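Local coordinates for protein alginate lyase (Chitinophaga sp. MD30, PDB 6KCW) that cleaves alginate by beta-elimination as a calcium-binding lyase of polysaccharide lyase family 36, with a lysine serving as both catalytic base and catalytic acid, at residues A[68-73]-A[203-208]; A[78-83]-A[228-233]; A[84-89]-A[155-160]; A[170-175]-A[194-199]. All blocks are in the same frame, centred on the assembly; numbering follows the deposited sequence.

Contact 1. Residues A[68-73]-A[203-208]; sequences DGTEYE and QRLIKN
The carbonyl oxygen of Gly-69 accepts the backbone N-H of Ile-206, with Ile-206 N to Gly-69 O at 2.8 Å. The return bond, from Gly-69 N to Ile-206 O, is longer at 3.2 Å, and together they make Gly-69 and Ile-206 a hydrogen-bonded pair of an antiparallel sheet. Ile-206 O also meets the CA-H of Asp-68, so two neighbouring residues of one strand share this oxygen. Ile-206 fills the bend in the chain that follows Gly-69. With CG1 anti to the carbonyl carbon (chi1 -61°), its CD1 comes to within 3.4 Å of Thr-70 O, while the other branch, CG2, rests 3.7 Å from CD2 of the Tyr-72 ring. CG2 of Thr-70 sits 3.7 Å from Leu-205 CD2 and beside the guanidinium of Arg-204, whose NE is bonded to Asn-172 O. Lys-207 runs its chain past the carboxylate of Asp-68 before bending at its last torsion, and NZ reaches OD2 in a weak salt bridge of 3.5 Å; CG of the lysine is equally near that oxygen, so the aliphatic part shares in the contact. Beyond Gly-69 the chain leaves strand 60-69, whose partner is strand 206-215, and enters strand 71-80 in the other sheet. Thr-70 and Glu-71 form a classic beta bulge opposite Arg-241 of strand 228-241, and Tyr-72 and Ile-206 both pack on Ile-169 of strand 162-170, between the two sheets.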
# COMPACT_ATOMS: atom_id res chain seq x y z
N ASP A 68 0.14 -2.40 17.74
CA ASP A 68 -1.07 -3.13 17.40
C ASP A 68 -2.30 -2.37 17.85
O ASP A 68 -2.34 -1.80 18.94
CB ASP A 68 -1.06 -4.51 18.05
CG ASP A 68 -0.02 -5.43 17.46
OD1 ASP A 68 0.94 -4.91 16.85
OD2 ASP A 68 -0.17 -6.68 17.59
N GLY A 69 -3.33 -2.37 17.00
CA GLY A 69 -4.59 -1.74 17.33
C GLY A 69 -5.70 -2.30 16.46
O GLY A 69 -5.46 -3.08 15.53
N THR A 70 -6.92 -1.86 16.77
CA THR A 70 -8.13 -2.25 16.05
C THR A 70 -8.60 -1.20 15.05
O THR A 70 -9.40 -1.54 14.17
CB THR A 70 -9.28 -2.52 17.03
OG1 THR A 70 -9.50 -1.36 17.84
CG2 THR A 70 -8.93 -3.69 17.93
N GLU A 71 -8.13 0.05 15.16
CA GLU A 71 -8.53 1.14 14.28
C GLU A 71 -7.33 1.97 13.87
O GLU A 71 -6.63 2.52 14.73
CB GLU A 71 -9.55 2.06 14.93
CG GLU A 71 -10.96 1.62 14.72
CD GLU A 71 -11.51 0.97 15.94
OE1 GLU A 71 -12.73 0.67 15.95
OE2 GLU A 71 -10.74 0.76 16.90
N TYR A 72 -7.13 2.10 12.57
CA TYR A 72 -5.96 2.76 12.02
C TYR A 72 -6.37 3.58 10.81
O TYR A 72 -7.39 3.32 10.17
CB TYR A 72 -4.86 1.75 11.64
CG TYR A 72 -3.67 1.77 12.59
CD1 TYR A 72 -2.69 2.75 12.48
CD2 TYR A 72 -3.56 0.83 13.62
CE1 TYR A 72 -1.60 2.79 13.35
CE2 TYR A 72 -2.49 0.86 14.50
CZ TYR A 72 -1.51 1.84 14.35
OH TYR A 72 -0.43 1.89 15.22
N GLU A 73 -5.56 4.59 10.52
CA GLU A 73 -5.74 5.36 9.30
C GLU A 73 -4.38 5.85 8.85
O GLU A 73 -3.43 5.88 9.63
CB GLU A 73 -6.68 6.55 9.52
CG GLU A 73 -6.07 7.56 10.44
CD GLU A 73 -6.89 8.79 10.55
OE1 GLU A 73 -7.94 8.85 9.87
OE2 GLU A 73 -6.49 9.68 11.32
N GLN A 203 -5.44 -13.12 15.78
CA GLN A 203 -4.83 -12.49 14.61
C GLN A 203 -5.64 -11.30 14.11
O GLN A 203 -5.44 -10.87 12.97
CB GLN A 203 -4.67 -13.52 13.49
CG GLN A 203 -3.66 -14.65 13.76
CD GLN A 203 -2.23 -14.14 13.92
OE1 GLN A 203 -1.92 -12.99 13.60
NE2 GLN A 203 -1.36 -14.99 14.43
N ARG A 204 -6.55 -10.75 14.91
CA ARG A 204 -7.49 -9.73 14.42
C ARG A 204 -6.90 -8.33 14.36
O ARG A 204 -7.50 -7.46 13.73
CB ARG A 204 -8.74 -9.69 15.29
CG ARG A 204 -8.43 -9.47 16.76
CD ARG A 204 -9.70 -9.59 17.58
NE ARG A 204 -10.58 -8.48 17.24
CZ ARG A 204 -10.68 -7.37 17.95
NH1 ARG A 204 -9.98 -7.22 19.07
NH2 ARG A 204 -11.49 -6.41 17.55
N LEU A 205 -5.74 -8.10 14.98
CA LEU A 205 -5.22 -6.75 15.15
C LEU A 205 -4.48 -6.26 13.91
O LEU A 205 -3.81 -7.02 13.21
CB LEU A 205 -4.27 -6.70 16.34
CG LEU A 205 -4.98 -7.08 17.64
CD1 LEU A 205 -4.09 -6.89 18.85
CD2 LEU A 205 -6.23 -6.26 17.77
N ILE A 206 -4.62 -4.96 13.64
CA ILE A 206 -3.71 -4.30 12.71
C ILE A 206 -2.32 -4.32 13.33
O ILE A 206 -2.11 -3.82 14.44
CB ILE A 206 -4.16 -2.87 12.41
CG1 ILE A 206 -5.54 -2.86 11.76
CG2 ILE A 206 -3.16 -2.20 11.51
CD1 ILE A 206 -6.49 -1.99 12.47
N LYS A 207 -1.37 -4.91 12.62
CA LYS A 207 -0.05 -5.15 13.17
C LYS A 207 1.04 -4.32 12.52
O LYS A 207 1.99 -3.93 13.21
CB LYS A 207 0.31 -6.64 13.05
CG LYS A 207 -0.33 -7.49 14.14
CD LYS A 207 0.03 -8.95 13.97
CE LYS A 207 -0.07 -9.67 15.31
NZ LYS A 207 -1.41 -9.48 15.97
N ASN A 208 0.96 -4.04 11.23
CA ASN A 208 1.99 -3.19 10.66
C ASN A 208 1.47 -2.47 9.43
O ASN A 208 0.45 -2.83 8.85
CB ASN A 208 3.29 -3.99 10.39
CG ASN A 208 3.14 -5.10 9.37
OD1 ASN A 208 2.58 -4.91 8.30
ND2 ASN A 208 3.71 -6.25 9.69

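Contact 2. Residues A[78-83]-A[228-233]; sequences VRFHSQ and SYIYYD. With CA (calcium ion), chain C.
Strands 78-80 and 228-233 run antiparallel at 162°, their axes 4.7 Å apart at closest approach, with Arg-79 and Tyr-231 as the hydrogen-bonded pair between two non-hydrogen-bonded ones, Val-78 with Tyr-232 and Phe-80 with Ile-230. Arg-79 N to Tyr-231 O and Tyr-231 N to Arg-79 O both measure 2.8 Å. His-81 N continues the pairing to Tyr-229 O. On the face carrying Arg-79 and Tyr-231, the guanidinium lies flat on the phenol ring, its plane turned only 14° from it, with CZ 4.2 Å from the ring centroid in a cation-pi stack. Bends at chi2 and chi3 fold the arginine chain over its cross-strand partner, and NH1 hovers 3.5 Å from CD1 of Tyr-231. The imidazole of His-81 approaches the same tyrosine at the rim: CD2 points to Tyr-231 OH from near the plane of both rings. Tyr-229 covers one face of this imidazole obliquely, while Gln-83 N donates to His-81 ND1 at 3.0 Å, which helps fix the rotation of the ring. The face carrying Val-78, Phe-80, Ile-230 and Tyr-232 is largely apolar. Val-78 CG2 nestles between Ile-230 CG2 and Tyr-232 CE1, the latter 3.6 Å away, and CD2 of Phe-80 lies beside Ile-230 CG1. Tyr-232 OH bonds to Thr-213, and Phe-80 meets Trp-120 edge-to-face, both in the opposing sheet. Farther along the strand, Asp-233 grips the calcium ion with both carboxylate oxygens, OD1 at 2.5 Å; Asn-9, Asn-11 and Gly-43 complete its protein ligands. Two antiparallel sheets facing each other across such a core are typical of the concanavalin-like beta-sandwich (jelly roll).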
# COMPACT_ATOMS: atom_id res chain seq x y z
N VAL A 78 0.72 10.77 -3.63
CA VAL A 78 1.45 9.92 -4.54
C VAL A 78 1.32 10.50 -5.94
O VAL A 78 0.26 11.04 -6.30
CB VAL A 78 0.96 8.46 -4.48
CG1 VAL A 78 -0.54 8.39 -4.66
CG2 VAL A 78 1.69 7.62 -5.51
N ARG A 79 2.41 10.45 -6.69
CA ARG A 79 2.48 10.97 -8.05
C ARG A 79 3.31 10.01 -8.88
O ARG A 79 4.41 9.64 -8.47
CB ARG A 79 3.10 12.37 -8.07
CG ARG A 79 2.71 13.23 -9.27
CD ARG A 79 3.93 13.94 -9.84
NE ARG A 79 4.84 14.40 -8.79
CZ ARG A 79 6.15 14.50 -8.95
NH1 ARG A 79 6.71 14.15 -10.11
NH2 ARG A 79 6.91 14.92 -7.94
N PHE A 80 2.79 9.60 -10.03
CA PHE A 80 3.59 8.82 -10.96
C PHE A 80 4.45 9.76 -11.78
O PHE A 80 4.03 10.87 -12.13
CB PHE A 80 2.71 7.97 -11.87
CG PHE A 80 2.04 6.84 -11.17
CD1 PHE A 80 0.80 7.01 -10.57
CD2 PHE A 80 2.66 5.59 -11.11
CE1 PHE A 80 0.19 5.96 -9.92
CE2 PHE A 80 2.05 4.54 -10.46
CZ PHE A 80 0.82 4.72 -9.86
N HIS A 81 5.67 9.32 -12.08
CA HIS A 81 6.60 10.12 -12.84
C HIS A 81 6.00 10.54 -14.18
O HIS A 81 5.00 10.00 -14.66
CB HIS A 81 7.89 9.34 -13.05
CG HIS A 81 8.96 10.10 -13.77
ND1 HIS A 81 9.12 10.06 -15.13
CD2 HIS A 81 9.93 10.93 -13.30
CE1 HIS A 81 10.14 10.83 -15.48
NE2 HIS A 81 10.64 11.36 -14.39
N SER A 82 6.66 11.52 -14.80
CA SER A 82 6.15 12.12 -16.03
C SER A 82 6.05 11.09 -17.15
O SER A 82 5.06 11.06 -17.89
CB SER A 82 7.06 13.28 -16.45
OG SER A 82 6.42 14.09 -17.42
N GLN A 83 7.08 10.27 -17.32
CA GLN A 83 7.09 9.20 -18.31
C GLN A 83 7.01 7.83 -17.66
O GLN A 83 7.68 6.89 -18.09
CB GLN A 83 8.33 9.26 -19.19
CG GLN A 83 8.30 10.32 -20.25
CD GLN A 83 9.18 11.47 -19.87
OE1 GLN A 83 10.40 11.32 -19.77
NE2 GLN A 83 8.57 12.63 -19.64
N SER A 228 11.29 3.23 -13.95
CA SER A 228 10.19 4.16 -13.73
C SER A 228 10.17 4.58 -12.27
O SER A 228 10.73 3.91 -11.39
CB SER A 228 8.84 3.55 -14.12
OG SER A 228 8.61 3.72 -15.51
N TYR A 229 9.50 5.71 -12.00
CA TYR A 229 9.60 6.36 -10.71
C TYR A 229 8.21 6.71 -10.17
O TYR A 229 7.29 7.01 -10.93
CB TYR A 229 10.48 7.62 -10.81
CG TYR A 229 11.86 7.32 -11.39
CD1 TYR A 229 12.92 6.95 -10.56
CD2 TYR A 229 12.09 7.40 -12.76
CE1 TYR A 229 14.18 6.68 -11.09
CE2 TYR A 229 13.34 7.11 -13.30
CZ TYR A 229 14.38 6.75 -12.46
OH TYR A 229 15.62 6.48 -13.01
N ILE A 230 8.07 6.63 -8.85
CA ILE A 230 6.86 7.03 -8.13
C ILE A 230 7.29 7.91 -6.96
O ILE A 230 8.30 7.63 -6.30
CB ILE A 230 6.06 5.79 -7.64
CG1 ILE A 230 5.61 4.94 -8.83
CG2 ILE A 230 4.87 6.21 -6.78
CD1 ILE A 230 5.25 3.53 -8.46
N TYR A 231 6.54 8.97 -6.71
CA TYR A 231 6.88 9.92 -5.67
C TYR A 231 5.79 9.97 -4.61
O TYR A 231 4.61 10.15 -4.93
CB TYR A 231 7.08 11.31 -6.26
CG TYR A 231 8.08 11.39 -7.40
CD1 TYR A 231 7.71 11.09 -8.71
CD2 TYR A 231 9.39 11.80 -7.18
CE1 TYR A 231 8.61 11.19 -9.75
CE2 TYR A 231 10.30 11.90 -8.21
CZ TYR A 231 9.90 11.59 -9.49
OH TYR A 231 10.79 11.69 -10.52
N TYR A 232 6.19 9.82 -3.35
CA TYR A 232 5.30 9.94 -2.20
C TYR A 232 5.65 11.18 -1.38
O TYR A 232 6.79 11.67 -1.41
CB TYR A 232 5.38 8.68 -1.32
CG TYR A 232 5.15 7.39 -2.08
CD1 TYR A 232 3.87 6.97 -2.43
CD2 TYR A 232 6.22 6.57 -2.44
CE1 TYR A 232 3.66 5.79 -3.12
CE2 TYR A 232 6.02 5.40 -3.13
CZ TYR A 232 4.73 5.01 -3.46
OH TYR A 232 4.52 3.84 -4.15
N ASP A 233 4.67 11.67 -0.63
CA ASP A 233 4.87 12.84 0.21
C ASP A 233 3.82 12.87 1.31
O ASP A 233 2.73 12.29 1.18
CB ASP A 233 4.80 14.13 -0.61
CG ASP A 233 5.58 15.27 0.02
OD1 ASP A 233 5.91 15.17 1.22
OD2 ASP A 233 5.86 16.26 -0.70
CA CA C . 7.57 17.01 1.21
O HOH W 1 7.82 18.86 0.19
O HOH W 2 5.49 18.21 2.39

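Contact 3. Residues A[84-89]-A[155-160]; sequences FDWSRG and GSITKG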
# COMPACT_ATOMS: atom_id res chain seq x y z
N PHE A 84 6.22 7.71 -16.60
CA PHE A 84 6.05 6.41 -15.97
C PHE A 84 5.48 5.42 -16.98
O PHE A 84 4.62 5.76 -17.79
CB PHE A 84 5.13 6.54 -14.76
CG PHE A 84 5.05 5.30 -13.93
CD1 PHE A 84 5.95 5.09 -12.91
CD2 PHE A 84 4.07 4.35 -14.17
CE1 PHE A 84 5.89 3.94 -12.14
CE2 PHE A 84 3.99 3.21 -13.40
CZ PHE A 84 4.91 3.00 -12.38
N ASP A 85 6.00 4.20 -16.96
CA ASP A 85 5.53 3.16 -17.87
C ASP A 85 4.51 2.33 -17.11
O ASP A 85 4.86 1.50 -16.26
CB ASP A 85 6.69 2.31 -18.38
CG ASP A 85 6.24 1.22 -19.36
OD1 ASP A 85 5.09 1.28 -19.86
OD2 ASP A 85 7.05 0.30 -19.62
N TRP A 86 3.23 2.55 -17.42
CA TRP A 86 2.15 1.87 -16.71
C TRP A 86 2.37 0.37 -16.67
O TRP A 86 2.26 -0.26 -15.62
CB TRP A 86 0.81 2.17 -17.37
CG TRP A 86 0.34 3.59 -17.30
CD1 TRP A 86 -0.10 4.34 -18.35
CD2 TRP A 86 0.21 4.41 -16.13
NE1 TRP A 86 -0.49 5.57 -17.90
CE2 TRP A 86 -0.31 5.64 -16.55
CE3 TRP A 86 0.48 4.21 -14.77
CZ2 TRP A 86 -0.57 6.69 -15.65
CZ3 TRP A 86 0.24 5.24 -13.89
CH2 TRP A 86 -0.28 6.47 -14.33
N SER A 87 2.68 -0.22 -17.83
CA SER A 87 2.84 -1.67 -18.00
C SER A 87 1.55 -2.34 -17.52
O SER A 87 0.46 -1.87 -17.88
CB SER A 87 4.11 -2.14 -17.32
OG SER A 87 4.25 -3.52 -17.48
N ARG A 88 1.61 -3.42 -16.73
CA ARG A 88 0.38 -4.08 -16.31
C ARG A 88 -0.17 -3.52 -15.00
O ARG A 88 -1.39 -3.41 -14.85
CB ARG A 88 0.59 -5.60 -16.18
CG ARG A 88 -0.62 -6.37 -15.62
CD ARG A 88 -1.68 -6.59 -16.70
NE ARG A 88 -2.66 -7.57 -16.31
CZ ARG A 88 -3.93 -7.52 -16.68
NH1 ARG A 88 -4.37 -6.51 -17.43
NH2 ARG A 88 -4.79 -8.46 -16.29
N GLY A 89 0.70 -3.15 -14.07
CA GLY A 89 0.28 -2.58 -12.81
C GLY A 89 1.19 -3.05 -11.70
O GLY A 89 2.21 -3.68 -11.94
N GLY A 155 -12.65 6.51 -17.24
CA GLY A 155 -11.41 7.13 -17.68
C GLY A 155 -10.21 6.56 -16.95
O GLY A 155 -10.30 5.61 -16.17
N SER A 156 -9.05 7.16 -17.21
CA SER A 156 -7.79 6.73 -16.63
C SER A 156 -7.22 7.80 -15.70
O SER A 156 -7.59 8.97 -15.76
CB SER A 156 -6.76 6.39 -17.72
OG SER A 156 -7.08 5.19 -18.41
N ILE A 157 -6.31 7.37 -14.82
CA ILE A 157 -5.47 8.29 -14.05
C ILE A 157 -4.42 8.84 -15.00
O ILE A 157 -4.25 8.30 -16.10
CB ILE A 157 -4.82 7.61 -12.83
CG1 ILE A 157 -4.07 6.34 -13.24
CG2 ILE A 157 -5.86 7.28 -11.78
CD1 ILE A 157 -3.43 5.60 -12.07
N THR A 158 -3.70 9.89 -14.60
CA THR A 158 -2.72 10.54 -15.46
C THR A 158 -1.35 10.60 -14.80
O THR A 158 -1.24 10.68 -13.57
CB THR A 158 -3.16 11.97 -15.82
OG1 THR A 158 -3.38 12.71 -14.61
CG2 THR A 158 -4.45 11.95 -16.64
N LYS A 159 -0.31 10.58 -15.62
CA LYS A 159 1.05 10.68 -15.10
C LYS A 159 1.36 12.12 -14.68
O LYS A 159 0.75 13.08 -15.17
CB LYS A 159 2.07 10.22 -16.14
CG LYS A 159 1.81 8.83 -16.70
CD LYS A 159 2.84 8.42 -17.75
CE LYS A 159 2.23 7.39 -18.70
NZ LYS A 159 3.25 6.65 -19.50
N GLY A 160 2.31 12.25 -13.77
CA GLY A 160 2.66 13.58 -13.31
C GLY A 160 1.60 14.28 -12.49
O GLY A 160 1.69 15.48 -12.27
O HOH W 3 2.68 3.64 -20.32
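Ile-157 is the first residue of segment 155-160 to touch segment 84-89, where two connecting loops meet at one end of the beta-sandwich. Its CG1 lies 3.9 Å from CH2 of Trp-86, at the far end of the indole, and CD1 approaches CH2 and CZ3 of the same ring; the isoleucine also packs on Val-128 and Phe-130 of strand 128-135. At Thr-158 it is the backbone that matters: the carbonyl carbon, Thr-158 C, comes up to the indole edge near the ring plane, 4.1 Å from Trp-86 CZ2. Lys-159 then carries most of the contact. From CG, which is anti to the carbonyl carbon (chi1 -54°), the chain stays extended and crosses the indole, first with CG 3.4 Å from CZ2 and then with CE 3.4 Å from NE1. The methylene groups thus cover one face of the indole, and the ammonium continues above its five-membered ring, with NZ 4.5 Å from the centroid in a cation-pi contact. Trp-86 O is bonded to Trp-120 NE1. The ammonium also donates to Phe-84 O, though the modelled separation is too short to be taken literally, which leaves the exact position of NZ in doubt. Gly-160 ends the walk with its backbone bonded to Phe-80, and the last link between the loops is a water molecule that accepts from Lys-159 NZ at 3.2 Å and from Trp-86 N at 3.1 Å.

Contact 4. Residues A[170-175]-A[194-199]; sequences KSNTGS and AIRWTT
Hydrogen bonds from the side-chain amide of Asn-172 dominate this contact. Its OD1 accepts two successive backbone N-H groups, that of Thr-198 at 2.7 Å with an angle of 157° and, more weakly because the approach is bent, that of Trp-197. In return ND2 donates to Thr-198 O at 2.8 Å, lying close to the carbonyl plane, so one amide pairs with both the N-H and the C=O of a single residue. The amide can turn inward because CG is set between the backbone N and the carbonyl carbon (chi1 77°). Two further direct bonds are weak: the indole NE1 of Trp-197 to Lys-170 O at 2.8 Å, an N-H shared weakly with Arg-180 O, and Arg-196 NH1 to Ser-175 O at 3.1 Å. The arginine's stronger partner is Asp-138, which forms a salt bridge with NH2.

Water mediates the outer end. One molecule donates to Gly-174 O and accepts from Thr-198 OG1, and another joins Ser-175 OG to Thr-199 O. Gly-174 O also takes the CA-H of Thr-199, with CA 3.4 Å away and the contact nearly straight.

Van der Waals packing is more modest. Trp-197 presents its edge to the backbone N of Asn-172, while CG2 of Ile-195 sits over one face of the indole; Ser-175 OG touches Thr-199 CG2 at 3.3 Å. Ile-134 and Ala-181 pack on the same indole from neighbouring strands. An asparagine side chain bonded to the backbone of a second loop here pins the loop after strand 162-170 to the chain leaving strand 188-195, at one end of the beta-sandwich.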
# COMPACT_ATOMS: atom_id res chain seq x y z
N LYS A 170 -10.44 -1.12 10.08
CA LYS A 170 -10.96 -1.49 11.39
C LYS A 170 -11.03 -3.01 11.47
O LYS A 170 -11.57 -3.65 10.57
CB LYS A 170 -12.34 -0.88 11.61
CG LYS A 170 -13.02 -1.20 12.92
CD LYS A 170 -14.49 -0.86 12.78
CE LYS A 170 -15.08 -0.34 14.07
NZ LYS A 170 -15.68 -1.41 14.90
N SER A 171 -10.45 -3.57 12.53
CA SER A 171 -10.55 -5.00 12.77
C SER A 171 -12.00 -5.45 12.90
O SER A 171 -12.87 -4.70 13.36
CB SER A 171 -9.80 -5.37 14.05
OG SER A 171 -8.52 -4.80 14.05
N ASN A 172 -12.26 -6.70 12.51
CA ASN A 172 -13.52 -7.33 12.83
C ASN A 172 -13.34 -8.07 14.15
O ASN A 172 -12.26 -8.07 14.75
CB ASN A 172 -13.99 -8.24 11.69
CG ASN A 172 -13.23 -9.57 11.62
OD1 ASN A 172 -12.11 -9.65 11.09
ND2 ASN A 172 -13.85 -10.63 12.13
N THR A 173 -14.42 -8.67 14.66
CA THR A 173 -14.38 -9.50 15.85
C THR A 173 -14.95 -10.87 15.52
O THR A 173 -15.95 -10.98 14.82
CB THR A 173 -15.20 -8.90 17.00
OG1 THR A 173 -16.58 -8.95 16.65
CG2 THR A 173 -14.82 -7.48 17.26
N GLY A 174 -14.31 -11.92 16.04
CA GLY A 174 -14.82 -13.28 15.85
C GLY A 174 -15.10 -13.59 14.40
O GLY A 174 -14.29 -13.32 13.51
N SER A 175 -16.26 -14.19 14.13
CA SER A 175 -16.68 -14.46 12.76
C SER A 175 -17.62 -13.38 12.22
O SER A 175 -18.24 -13.59 11.18
CB SER A 175 -17.33 -15.84 12.66
OG SER A 175 -16.35 -16.87 12.65
N ALA A 194 -17.93 -2.50 4.89
CA ALA A 194 -17.72 -3.35 6.04
C ALA A 194 -17.14 -4.66 5.53
O ALA A 194 -17.30 -5.03 4.37
CB ALA A 194 -19.03 -3.55 6.81
N ILE A 195 -16.43 -5.37 6.41
CA ILE A 195 -15.59 -6.48 5.96
C ILE A 195 -15.31 -7.39 7.14
O ILE A 195 -15.35 -6.96 8.30
CB ILE A 195 -14.28 -5.94 5.33
CG1 ILE A 195 -13.61 -6.99 4.44
CG2 ILE A 195 -13.32 -5.50 6.41
CD1 ILE A 195 -12.29 -6.53 3.84
N ARG A 196 -15.02 -8.65 6.85
CA ARG A 196 -14.49 -9.60 7.81
C ARG A 196 -13.04 -9.84 7.44
O ARG A 196 -12.75 -10.29 6.33
CB ARG A 196 -15.32 -10.89 7.79
CG ARG A 196 -14.81 -12.04 8.65
CD ARG A 196 -15.93 -13.06 8.89
NE ARG A 196 -16.47 -13.59 7.65
CZ ARG A 196 -17.25 -14.67 7.56
NH1 ARG A 196 -17.60 -15.35 8.66
NH2 ARG A 196 -17.68 -15.08 6.38
N TRP A 197 -12.12 -9.49 8.35
CA TRP A 197 -10.70 -9.71 8.12
C TRP A 197 -10.25 -11.09 8.57
O TRP A 197 -9.49 -11.76 7.86
CB TRP A 197 -9.85 -8.68 8.87
CG TRP A 197 -10.06 -7.28 8.43
CD1 TRP A 197 -10.75 -6.33 9.08
CD2 TRP A 197 -9.55 -6.68 7.23
NE1 TRP A 197 -10.73 -5.16 8.37
CE2 TRP A 197 -9.99 -5.35 7.23
CE3 TRP A 197 -8.77 -7.13 6.17
CZ2 TRP A 197 -9.69 -4.45 6.20
CZ3 TRP A 197 -8.47 -6.26 5.15
CH2 TRP A 197 -8.93 -4.93 5.17
N THR A 198 -10.70 -11.51 9.75
CA THR A 198 -10.20 -12.71 10.40
C THR A 198 -11.37 -13.45 11.04
O THR A 198 -12.41 -12.86 11.36
CB THR A 198 -9.17 -12.34 11.48
OG1 THR A 198 -9.78 -11.47 12.44
CG2 THR A 198 -7.98 -11.61 10.87
N THR A 199 -11.20 -14.77 11.22
CA THR A 199 -12.04 -15.51 12.14
C THR A 199 -11.30 -15.98 13.39
O THR A 199 -11.94 -16.43 14.34
CB THR A 199 -12.71 -16.71 11.45
OG1 THR A 199 -11.77 -17.39 10.62
CG2 THR A 199 -13.89 -16.23 10.59
O HOH W 4 -11.39 -13.02 14.24
O HOH W 5 -14.70 -17.26 14.47

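How the contacts relate
From the N terminus, segment 68-73 opens contact 1 and, on the same strand 71-80, segment 78-83 opens contact 2. Contact 3 begins next and closes first, at 155-160; contact 4 then opens and closes, at 194-199. Contact 1 closes at 203-208 and contact 2 last, at 228-233, so those two cross, while contacts 3 and 4 lie in series within both. Contact 1 joins strands 60-69 and 206-215 where the chain passes between the sheets, contact 2 joins strands 71-80 and 228-241, and contacts 3 and 4 join loops at opposite ends. Contacts 1 and 4 touch through Thr-70 with Ser-171, contacts 2 and 3 through Ser-228 with Asp-85.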